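Local coordinates for ABC transporter substrate-binding protein (Staphylococcus aureus subsp. aureus NCTC 8325, PDB 3UN6) that probably serves as the substrate-binding component of an ABC-type import system and binds zinc, its natural ligand not being established, at residues V36-L50 with N83-E95. Numbering follows the deposited sequence.
Sequences VIKIGYLPITHSANL and NSGRIDGASTLIE. With ZN (zinc ion), chain B.
Asp88 reaches the start of strand 36-41 with its carboxylate, and following its side chain outward shows how the parallel pair begins. CB lies 3.4 Å from Lys38 O and brushes Ile37 CG2, whose chain it crosses at about a right angle. With CG anti to its own carbonyl carbon (chi1 -62°), the carboxylate is swung to the edge of the neighbouring strand. There CG lies 3.7 Å from Lys38 N, and OD2, 2.7 Å from Lys38 N, takes its N-H on the anti lone pair, almost straight at 172°. Lys38 O answers by accepting from Asp88 N and, on a longer and more bent path, from Gly89 N, both in the carbonyl plane. One residue thus grips both polar backbone groups of Lys38, where regular pairing has yet to start.

Beyond it the ladder is regular: Gly40 N donates to Gly89 O at 2.9 Å, and Gly40 O accepts the N-H of Ser91. On one face of the pair Ile39 rests CG2 on Ala90 CA and CD1 on Gly89 CA (3.7 Å); on the other, with Ala90, Ile87 sets CD1 at 3.7 Å from Gly40 CA. Further along, Ser91 CB meets Leu50 CD1 and Ser47 CB, and a water links Leu42 N to Ser91 O as the strands part.

His46 follows in the short 3-10 segment 45-47; its ND1 binds zinc at 2.1 Å, with Cys220 and Cys221 completing the protein ligands. Strand order 2-1-3-5-4, with 36-41 between parallel 66-71 and 89-93 (19° to the latter), fits the periplasmic-binding-protein fold of the NMT1-like family, here with a zinc-ligating segment after its first strand.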
loop_
_atom_site.group_PDB
_atom_site.type_symbol
_atom_site.label_atom_id
_atom_site.label_comp_id
_atom_site.label_asym_id
_atom_site.label_seq_id
_atom_site.Cartn_x
_atom_site.Cartn_y
_atom_site.Cartn_z
ATOM N N VAL A 36 16.849 -15.099 10.225
ATOM C CA VAL A 36 15.725 -14.240 10.558
ATOM C C VAL A 36 15.553 -13.168 9.486
ATOM O O VAL A 36 16.507 -12.478 9.144
ATOM C CB VAL A 36 15.946 -13.524 11.915
ATOM C CG1 VAL A 36 14.761 -12.614 12.241
ATOM C CG2 VAL A 36 16.174 -14.546 13.037
ATOM N N ILE A 37 14.353 -13.068 8.935
ATOM C CA ILE A 37 14.035 -12.036 7.963
ATOM C C ILE A 37 13.112 -11.080 8.680
ATOM O O ILE A 37 12.069 -11.495 9.186
ATOM C CB ILE A 37 13.305 -12.590 6.718
ATOM C CG1 ILE A 37 14.115 -13.719 6.083
ATOM C CG2 ILE A 37 13.068 -11.490 5.715
ATOM C CD1 ILE A 37 13.440 -14.368 4.893
ATOM N N LYS A 38 13.515 -9.815 8.749
ATOM C CA LYS A 38 12.701 -8.755 9.370
ATOM C C LYS A 38 12.037 -7.930 8.283
ATOM O O LYS A 38 12.729 -7.312 7.449
ATOM C CB LYS A 38 13.559 -7.796 10.190
ATOM C CG LYS A 38 14.085 -8.255 11.517
ATOM C CD LYS A 38 14.695 -6.998 12.226
ATOM C CE LYS A 38 15.032 -7.184 13.695
ATOM N NZ LYS A 38 16.253 -7.983 13.958
ATOM N N ILE A 39 10.714 -7.861 8.303
ATOM C CA ILE A 39 9.991 -7.136 7.278
ATOM C C ILE A 39 9.108 -6.105 7.907
ATOM O O ILE A 39 8.327 -6.406 8.838
ATOM C CB ILE A 39 9.087 -8.058 6.424
ATOM C CG1 ILE A 39 9.874 -9.200 5.781
ATOM C CG2 ILE A 39 8.337 -7.241 5.365
ATOM C CD1 ILE A 39 10.872 -8.809 4.700
ATOM N N GLY A 40 9.214 -4.887 7.399
ATOM C CA GLY A 40 8.442 -3.760 7.909
ATOM C C GLY A 40 7.092 -3.522 7.252
ATOM O O GLY A 40 6.914 -3.775 6.054
ATOM N N TYR A 41 6.152 -2.986 8.029
ATOM C CA TYR A 41 4.829 -2.696 7.513
ATOM C C TYR A 41 4.055 -1.691 8.342
ATOM O O TYR A 41 4.381 -1.427 9.512
ATOM C CB TYR A 41 3.981 -3.990 7.523
ATOM C CG TYR A 41 3.549 -4.413 8.906
ATOM C CD1 TYR A 41 4.428 -5.065 9.768
ATOM C CD2 TYR A 41 2.265 -4.145 9.367
ATOM C CE1 TYR A 41 4.043 -5.439 11.040
ATOM C CE2 TYR A 41 1.870 -4.509 10.650
ATOM C CZ TYR A 41 2.767 -5.163 11.476
ATOM O OH TYR A 41 2.384 -5.526 12.737
ATOM N N LEU A 42 3.016 -1.159 7.704
ATOM C CA LEU A 42 1.979 -0.369 8.347
ATOM C C LEU A 42 0.732 -1.268 8.417
ATOM O O LEU A 42 0.534 -2.120 7.497
ATOM C CB LEU A 42 1.684 0.923 7.588
ATOM C CG LEU A 42 2.468 2.188 7.968
ATOM C CD1 LEU A 42 3.970 2.125 7.551
ATOM C CD2 LEU A 42 1.762 3.413 7.325
ATOM N N PRO A 43 -0.125 -1.093 9.469
ATOM C CA PRO A 43 -1.334 -1.923 9.682
ATOM C C PRO A 43 -2.520 -1.530 8.773
ATOM O O PRO A 43 -3.547 -1.063 9.227
ATOM C CB PRO A 43 -1.661 -1.685 11.160
ATOM C CG PRO A 43 -1.231 -0.259 11.400
ATOM C CD PRO A 43 -0.023 -0.026 10.494
ATOM N N ILE A 44 -2.334 -1.760 7.481
ATOM C CA ILE A 44 -3.309 -1.459 6.463
ATOM C C ILE A 44 -3.525 -2.756 5.690
ATOM O O ILE A 44 -2.692 -3.660 5.766
ATOM C CB ILE A 44 -2.792 -0.396 5.531
ATOM C CG1 ILE A 44 -1.417 -0.816 4.964
ATOM C CG2 ILE A 44 -2.698 0.953 6.276
ATOM C CD1 ILE A 44 -0.801 0.184 3.987
ATOM N N THR A 45 -4.627 -2.859 4.956
ATOM C CA THR A 45 -4.912 -4.092 4.191
ATOM C C THR A 45 -3.841 -4.393 3.149
ATOM O O THR A 45 -3.682 -5.547 2.730
ATOM C CB THR A 45 -6.258 -4.044 3.452
ATOM O OG1 THR A 45 -6.211 -3.060 2.410
ATOM C CG2 THR A 45 -7.413 -3.756 4.419
ATOM N N HIS A 46 -3.091 -3.378 2.744
ATOM C CA HIS A 46 -2.082 -3.586 1.731
ATOM C C HIS A 46 -0.916 -4.421 2.199
ATOM O O HIS A 46 -0.140 -4.905 1.371
ATOM C CB HIS A 46 -1.579 -2.267 1.145
ATOM C CG HIS A 46 -2.662 -1.445 0.528
ATOM N ND1 HIS A 46 -2.438 -0.192 0.014
ATOM C CD2 HIS A 46 -3.991 -1.676 0.399
ATOM C CE1 HIS A 46 -3.572 0.298 -0.449
ATOM N NE2 HIS A 46 -4.533 -0.583 -0.223
ATOM N N SER A 47 -0.802 -4.614 3.508
ATOM C CA SER A 47 0.288 -5.406 4.053
ATOM C C SER A 47 -0.176 -6.704 4.678
ATOM O O SER A 47 0.642 -7.433 5.219
ATOM C CB SER A 47 1.031 -4.572 5.127
ATOM O OG SER A 47 0.259 -4.501 6.308
ATOM N N ALA A 48 -1.476 -7.010 4.589
ATOM C CA ALA A 48 -2.073 -8.159 5.267
ATOM C C ALA A 48 -1.579 -9.522 4.772
ATOM O O ALA A 48 -1.640 -10.492 5.519
ATOM C CB ALA A 48 -3.592 -8.089 5.165
ATOM N N ASN A 49 -1.089 -9.603 3.534
ATOM C CA ASN A 49 -0.555 -10.877 3.046
ATOM C C ASN A 49 0.709 -11.281 3.826
ATOM O O ASN A 49 1.033 -12.442 3.885
ATOM C CB ASN A 49 -0.265 -10.870 1.541
ATOM C CG ASN A 49 -0.105 -12.279 0.983
ATOM O OD1 ASN A 49 -0.903 -13.160 1.268
ATOM N ND2 ASN A 49 0.931 -12.492 0.205
ATOM N N LEU A 50 1.409 -10.322 4.423
ATOM C CA LEU A 50 2.555 -10.647 5.284
ATOM C C LEU A 50 2.084 -11.391 6.545
ATOM O O LEU A 50 2.781 -12.299 7.025
ATOM C CB LEU A 50 3.320 -9.388 5.700
ATOM C CG LEU A 50 4.170 -8.716 4.631
ATOM C CD1 LEU A 50 4.742 -7.423 5.189
ATOM C CD2 LEU A 50 5.268 -9.657 4.177
ATOM N N ASN A 83 16.235 1.638 4.610
ATOM C CA ASN A 83 17.508 2.175 4.081
ATOM C C ASN A 83 18.726 2.003 5.010
ATOM O O ASN A 83 19.873 1.920 4.547
ATOM C CB ASN A 83 17.340 3.662 3.730
ATOM C CG ASN A 83 16.347 3.892 2.606
ATOM O OD1 ASN A 83 16.153 3.036 1.733
ATOM N ND2 ASN A 83 15.710 5.061 2.618
ATOM N N SER A 84 18.489 1.961 6.310
ATOM C CA SER A 84 19.565 1.759 7.262
ATOM C C SER A 84 19.805 0.264 7.509
ATOM O O SER A 84 20.713 -0.101 8.243
ATOM C CB SER A 84 19.288 2.488 8.577
ATOM O OG SER A 84 18.126 1.987 9.210
ATOM N N GLY A 85 19.007 -0.608 6.896
ATOM C CA GLY A 85 19.192 -2.060 7.092
ATOM C C GLY A 85 18.694 -2.641 8.423
ATOM O O GLY A 85 19.004 -3.785 8.756
ATOM N N ARG A 86 17.912 -1.885 9.179
ATOM C CA ARG A 86 17.372 -2.412 10.428
ATOM C C ARG A 86 16.224 -3.411 10.154
ATOM O O ARG A 86 15.874 -4.211 11.022
ATOM C CB ARG A 86 16.988 -1.289 11.374
ATOM C CG ARG A 86 18.224 -0.596 11.905
ATOM C CD ARG A 86 17.900 0.578 12.786
ATOM N NE ARG A 86 19.098 1.343 13.153
ATOM C CZ ARG A 86 19.960 1.012 14.115
ATOM N NH1 ARG A 86 19.812 -0.110 14.810
ATOM N NH2 ARG A 86 20.997 1.803 14.368
ATOM N N ILE A 87 15.662 -3.339 8.943
ATOM C CA ILE A 87 14.738 -4.337 8.434
ATOM C C ILE A 87 15.317 -4.789 7.089
ATOM O O ILE A 87 16.071 -4.065 6.441
ATOM C CB ILE A 87 13.260 -3.876 8.303
ATOM C CG1 ILE A 87 13.122 -2.684 7.348
ATOM C CG2 ILE A 87 12.679 -3.541 9.681
ATOM C CD1 ILE A 87 11.705 -2.116 7.277
ATOM N N ASP A 88 15.007 -6.022 6.722
ATOM C CA ASP A 88 15.502 -6.664 5.501
ATOM C C ASP A 88 14.625 -6.407 4.269
ATOM O O ASP A 88 15.031 -6.663 3.133
ATOM C CB ASP A 88 15.537 -8.172 5.765
ATOM C CG ASP A 88 16.475 -8.535 6.883
ATOM O OD1 ASP A 88 17.703 -8.285 6.714
ATOM O OD2 ASP A 88 16.002 -9.080 7.921
ATOM N N GLY A 89 13.399 -5.976 4.515
ATOM C CA GLY A 89 12.440 -5.698 3.462
ATOM C C GLY A 89 11.215 -5.039 4.056
ATOM O O GLY A 89 11.183 -4.691 5.254
ATOM N N ALA A 90 10.187 -4.872 3.237
ATOM C CA ALA A 90 9.001 -4.174 3.683
ATOM C C ALA A 90 7.880 -4.178 2.661
ATOM O O ALA A 90 8.127 -4.351 1.470
ATOM C CB ALA A 90 9.373 -2.716 3.967
ATOM N N SER A 91 6.644 -4.030 3.148
ATOM C CA SER A 91 5.488 -3.769 2.267
ATOM C C SER A 91 5.434 -2.241 2.264
ATOM O O SER A 91 5.339 -1.632 3.327
ATOM C CB SER A 91 4.191 -4.362 2.826
ATOM O OG SER A 91 3.127 -4.158 1.919
ATOM N N THR A 92 5.519 -1.618 1.091
ATOM C CA THR A 92 5.640 -0.157 1.021
ATOM C C THR A 92 5.038 0.462 -0.230
ATOM O O THR A 92 4.792 -0.217 -1.230
ATOM C CB THR A 92 7.164 0.256 1.140
ATOM O OG1 THR A 92 7.305 1.680 1.318
ATOM C CG2 THR A 92 7.943 -0.175 -0.084
ATOM N N LEU A 93 4.782 1.760 -0.159
ATOM C CA LEU A 93 4.258 2.507 -1.301
ATOM C C LEU A 93 5.239 2.327 -2.482
ATOM O O LEU A 93 6.459 2.502 -2.327
ATOM C CB LEU A 93 4.147 3.988 -0.970
ATOM C CG LEU A 93 3.283 4.337 0.245
ATOM C CD1 LEU A 93 3.393 5.835 0.481
ATOM C CD2 LEU A 93 1.827 3.877 0.050
ATOM N N ILE A 94 4.705 1.979 -3.653
ATOM C CA ILE A 94 5.563 1.702 -4.806
ATOM C C ILE A 94 6.315 2.942 -5.288
ATOM O O ILE A 94 7.467 2.835 -5.704
ATOM C CB ILE A 94 4.777 0.960 -5.965
ATOM C CG1 ILE A 94 5.755 0.439 -7.024
ATOM C CG2 ILE A 94 3.680 1.853 -6.575
ATOM C CD1 ILE A 94 5.073 -0.259 -8.236
ATOM N N GLU A 95 5.688 4.125 -5.193
ATOM C CA GLU A 95 6.313 5.356 -5.677
ATOM C C GLU A 95 7.440 5.758 -4.763
ATOM O O GLU A 95 8.457 6.233 -5.224
ATOM C CB GLU A 95 5.310 6.530 -5.812
ATOM C CG GLU A 95 4.184 6.344 -6.890
ATOM C CD GLU A 95 2.981 5.503 -6.430
ATOM O OE1 GLU A 95 2.971 5.007 -5.273
ATOM O OE2 GLU A 95 2.017 5.356 -7.224
HETATM ZN ZN ZN B . -0.702 0.966 -0.288
HETATM O O HOH W 1 2.987 -1.562 4.945
HETATM O O HOH W 2 -1.007 2.650 1.379
#